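Local coordinates for beta-phosphoglucomutase (PDB 4GIB), which probably interconverts beta-D-glucose 1-phosphate and beta-D-glucose 6-phosphate with the help of magnesium, as a phosphomutase of the HAD-like superfamily, at residues Asn186-Ala198 against Ala206-Leu219. Residues are numbered along the deposited sequence; the frame is centred on the assembly and turned at random.
Sequences NPQNCIGIEDASA and ANMFSVGVGNYENL. With NA (sodium ion), chain D; NA (sodium ion), chain C.
F209 N donates a hydrogen bond to C190 O at the start of a ladder of five backbone bonds that ties strand 190-194 to strand 209-213. The ladder ends with V213 N to E194 O, the donors switching strands at each step; the N-H...O angle falls from 174° at G192 N to 140° at V213 N. With the N-to-C directions 23° apart, the pairing is parallel with a modest twist.

Apolar contacts follow one face of the sheet. I191 and F209 run side by side, and I191 CD1 approaches the ring obliquely, 3.3 Å from F209 CD2. The other branch, I191 CG2, anti to the backbone N, reaches across to V211 CG2 at 3.5 Å. I193 continues the row, its CG1 4.0 Å from V211 CB. At the entry to the strands the extended M208 chain lies alongside C190, with M208 SD 3.9 Å from C190 CB, while P187 CB sits 4.1 Å from M208 CG. Beyond the strands, L219 CD2 packs on the A196-S197 backbone.

Two sodium ions mark polar sites. E194 swings its chain away from the neighbouring strand through a bend at chi2, bringing OE1 to one sodium at 2.2 Å; that same oxygen accepts a hydrogen bond from D195 N. D195 OD1 binds the same sodium at 2.3 Å, and D32, D34 and a water complete the shell. The outer oxygens E194 OE2 and D195 OD2 form salt bridges with K170 and K68, which would offset some of the negative charge. The second sodium takes M208 O, with N204, N223 and two waters.

Helix 197-205 links the strands in a beta-alpha-beta crossover of the HAD Rossmann-like sheet, whose E194-D195 acidic pair, at the C-terminal end of strand 190-194, belongs to the predicted magnesium site, where sodium is bound here.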
# COMPACT_ATOMS: atom_id res chain seq x y z
N ASN A 186 10.33 -1.63 17.05
CA ASN A 186 11.42 -0.87 16.47
C ASN A 186 11.43 -1.06 14.95
O ASN A 186 11.49 -2.20 14.46
CB ASN A 186 12.75 -1.31 17.07
CG ASN A 186 13.92 -0.48 16.58
OD1 ASN A 186 13.78 0.37 15.70
ND2 ASN A 186 15.10 -0.73 17.14
N PRO A 187 11.37 0.04 14.19
CA PRO A 187 11.38 -0.02 12.74
C PRO A 187 12.59 -0.78 12.19
O PRO A 187 12.48 -1.47 11.15
CB PRO A 187 11.46 1.46 12.32
CG PRO A 187 10.94 2.21 13.45
CD PRO A 187 11.21 1.43 14.68
N GLN A 188 13.73 -0.67 12.86
CA GLN A 188 14.95 -1.38 12.43
C GLN A 188 14.78 -2.90 12.43
O GLN A 188 15.54 -3.62 11.79
CB GLN A 188 16.15 -0.98 13.30
CG GLN A 188 16.54 0.50 13.13
CD GLN A 188 17.72 0.90 13.98
OE1 GLN A 188 18.17 0.15 14.85
NE2 GLN A 188 18.23 2.10 13.74
N ASN A 189 13.75 -3.39 13.13
CA ASN A 189 13.48 -4.82 13.19
C ASN A 189 12.22 -5.19 12.42
O ASN A 189 11.68 -6.28 12.58
CB ASN A 189 13.37 -5.25 14.64
CG ASN A 189 14.66 -5.00 15.41
OD1 ASN A 189 14.64 -4.46 16.52
ND2 ASN A 189 15.79 -5.36 14.80
N CYS A 190 11.76 -4.26 11.57
CA CYS A 190 10.56 -4.45 10.78
C CYS A 190 10.89 -4.74 9.33
O CYS A 190 11.92 -4.33 8.84
CB CYS A 190 9.67 -3.20 10.83
SG CYS A 190 8.97 -2.88 12.43
N ILE A 191 9.99 -5.47 8.67
CA ILE A 191 10.10 -5.80 7.25
C ILE A 191 8.91 -5.10 6.64
O ILE A 191 7.78 -5.28 7.12
CB ILE A 191 9.90 -7.32 6.94
CG1 ILE A 191 10.75 -8.25 7.81
CG2 ILE A 191 10.15 -7.59 5.45
CD1 ILE A 191 12.11 -8.61 7.25
N GLY A 192 9.14 -4.31 5.60
CA GLY A 192 8.05 -3.64 4.88
C GLY A 192 7.94 -4.25 3.48
O GLY A 192 8.96 -4.36 2.77
N ILE A 193 6.72 -4.67 3.10
CA ILE A 193 6.46 -5.27 1.78
C ILE A 193 5.59 -4.37 0.88
O ILE A 193 4.53 -3.89 1.30
CB ILE A 193 5.85 -6.66 1.91
CG1 ILE A 193 6.73 -7.51 2.86
CG2 ILE A 193 5.66 -7.28 0.55
CD1 ILE A 193 6.48 -8.97 2.81
N GLU A 194 6.02 -4.19 -0.37
CA GLU A 194 5.38 -3.24 -1.28
C GLU A 194 5.63 -3.56 -2.76
O GLU A 194 6.55 -4.32 -3.09
CB GLU A 194 5.95 -1.87 -0.89
CG GLU A 194 5.49 -0.68 -1.61
CD GLU A 194 4.01 -0.48 -1.56
OE1 GLU A 194 3.27 -1.38 -2.05
OE2 GLU A 194 3.57 0.60 -1.08
N ASP A 195 4.80 -3.01 -3.66
CA ASP A 195 4.95 -3.24 -5.12
C ASP A 195 5.22 -1.97 -5.94
O ASP A 195 5.26 -2.03 -7.17
CB ASP A 195 3.69 -3.92 -5.70
CG ASP A 195 2.50 -2.96 -5.84
OD1 ASP A 195 2.43 -1.96 -5.11
OD2 ASP A 195 1.61 -3.21 -6.70
N ALA A 196 5.35 -0.82 -5.30
CA ALA A 196 5.61 0.45 -6.02
C ALA A 196 6.85 1.09 -5.45
O ALA A 196 7.13 0.96 -4.26
CB ALA A 196 4.42 1.38 -5.93
N SER A 197 7.59 1.78 -6.31
CA SER A 197 8.84 2.42 -5.93
C SER A 197 8.67 3.48 -4.82
O SER A 197 9.56 3.64 -3.98
CB SER A 197 9.49 3.04 -7.17
OG SER A 197 8.59 3.91 -7.82
N ALA A 198 7.56 4.19 -4.81
CA ALA A 198 7.32 5.21 -3.78
C ALA A 198 7.23 4.55 -2.40
O ALA A 198 7.74 5.07 -1.41
CB ALA A 198 6.04 6.00 -4.08
N ALA A 206 11.86 4.82 6.50
CA ALA A 206 11.47 4.47 7.87
C ALA A 206 12.52 3.57 8.57
O ALA A 206 12.30 3.10 9.69
CB ALA A 206 10.11 3.74 7.87
N ASN A 207 13.65 3.36 7.90
CA ASN A 207 14.76 2.53 8.40
C ASN A 207 14.38 1.06 8.58
O ASN A 207 14.83 0.42 9.52
CB ASN A 207 15.39 3.12 9.67
CG ASN A 207 16.12 4.43 9.41
OD1 ASN A 207 16.48 4.73 8.27
ND2 ASN A 207 16.35 5.21 10.46
N MET A 208 13.57 0.54 7.66
CA MET A 208 13.11 -0.85 7.69
C MET A 208 13.68 -1.64 6.51
O MET A 208 14.20 -1.06 5.56
CB MET A 208 11.58 -0.90 7.58
CG MET A 208 10.83 -0.03 8.57
SD MET A 208 9.04 -0.24 8.34
CE MET A 208 8.38 0.62 9.76
N PHE A 209 13.56 -2.96 6.59
CA PHE A 209 14.01 -3.85 5.53
C PHE A 209 12.92 -3.82 4.46
O PHE A 209 11.78 -4.13 4.75
CB PHE A 209 14.24 -5.26 6.09
CG PHE A 209 14.66 -6.27 5.06
CD1 PHE A 209 15.86 -6.16 4.40
CD2 PHE A 209 13.87 -7.38 4.81
CE1 PHE A 209 16.26 -7.11 3.46
CE2 PHE A 209 14.26 -8.34 3.89
CZ PHE A 209 15.46 -8.21 3.21
N SER A 210 13.27 -3.41 3.24
CA SER A 210 12.28 -3.26 2.20
C SER A 210 12.24 -4.47 1.26
O SER A 210 13.28 -4.95 0.81
CB SER A 210 12.52 -1.97 1.41
OG SER A 210 13.77 -1.99 0.72
N VAL A 211 11.03 -4.98 1.02
CA VAL A 211 10.81 -6.10 0.10
C VAL A 211 9.89 -5.62 -1.01
O VAL A 211 8.74 -5.18 -0.76
CB VAL A 211 10.17 -7.31 0.79
CG1 VAL A 211 10.02 -8.48 -0.20
CG2 VAL A 211 11.00 -7.73 2.02
N GLY A 212 10.41 -5.66 -2.24
CA GLY A 212 9.67 -5.23 -3.42
C GLY A 212 9.16 -6.43 -4.20
O GLY A 212 9.83 -7.47 -4.31
N VAL A 213 7.94 -6.28 -4.73
CA VAL A 213 7.30 -7.34 -5.51
C VAL A 213 6.92 -6.83 -6.88
O VAL A 213 6.02 -6.00 -7.01
CB VAL A 213 6.01 -7.84 -4.83
CG1 VAL A 213 5.38 -8.95 -5.66
CG2 VAL A 213 6.31 -8.33 -3.43
N GLY A 214 7.60 -7.35 -7.90
CA GLY A 214 7.33 -6.95 -9.27
C GLY A 214 8.60 -6.77 -10.08
O GLY A 214 9.58 -7.49 -9.89
N ASN A 215 8.56 -5.80 -10.99
CA ASN A 215 9.67 -5.46 -11.87
C ASN A 215 10.91 -5.05 -11.08
O ASN A 215 10.83 -4.21 -10.18
CB ASN A 215 9.25 -4.30 -12.79
CG ASN A 215 10.40 -3.79 -13.64
OD1 ASN A 215 11.32 -4.54 -14.00
ND2 ASN A 215 10.35 -2.51 -13.99
N TYR A 216 12.05 -5.63 -11.44
CA TYR A 216 13.27 -5.34 -10.73
C TYR A 216 13.78 -3.93 -10.97
O TYR A 216 14.24 -3.27 -10.05
CB TYR A 216 14.39 -6.31 -11.11
CG TYR A 216 15.70 -5.90 -10.50
CD1 TYR A 216 16.06 -6.33 -9.24
CD2 TYR A 216 16.57 -5.05 -11.18
CE1 TYR A 216 17.25 -5.95 -8.66
CE2 TYR A 216 17.77 -4.66 -10.61
CZ TYR A 216 18.11 -5.12 -9.35
OH TYR A 216 19.30 -4.75 -8.76
N GLU A 217 13.69 -3.47 -12.21
CA GLU A 217 14.21 -2.16 -12.56
C GLU A 217 13.46 -1.04 -11.84
O GLU A 217 14.07 -0.07 -11.42
CB GLU A 217 14.16 -1.94 -14.08
CG GLU A 217 15.02 -0.76 -14.55
CD GLU A 217 16.51 -0.95 -14.24
OE1 GLU A 217 17.05 -2.05 -14.50
OE2 GLU A 217 17.14 0.02 -13.76
N ASN A 218 12.16 -1.20 -11.68
CA ASN A 218 11.36 -0.19 -11.02
C ASN A 218 11.49 -0.27 -9.51
O ASN A 218 11.24 0.71 -8.81
CB ASN A 218 9.88 -0.34 -11.39
CG ASN A 218 9.06 0.89 -11.00
OD1 ASN A 218 8.29 0.86 -10.03
ND2 ASN A 218 9.27 1.99 -11.72
N LEU A 219 11.86 -1.45 -9.01
CA LEU A 219 11.99 -1.64 -7.57
C LEU A 219 13.45 -1.82 -7.12
O LEU A 219 13.72 -2.39 -6.08
CB LEU A 219 11.14 -2.85 -7.14
CG LEU A 219 9.65 -2.77 -7.54
CD1 LEU A 219 8.96 -4.11 -7.27
CD2 LEU A 219 8.91 -1.61 -6.84
NA NA D . 1.36 -1.24 -3.19
NA NA C . 16.12 -0.52 4.10
O HOH W 1 17.85 0.64 3.06
O HOH W 2 16.49 1.62 5.07
O HOH W 3 0.49 0.57 -3.98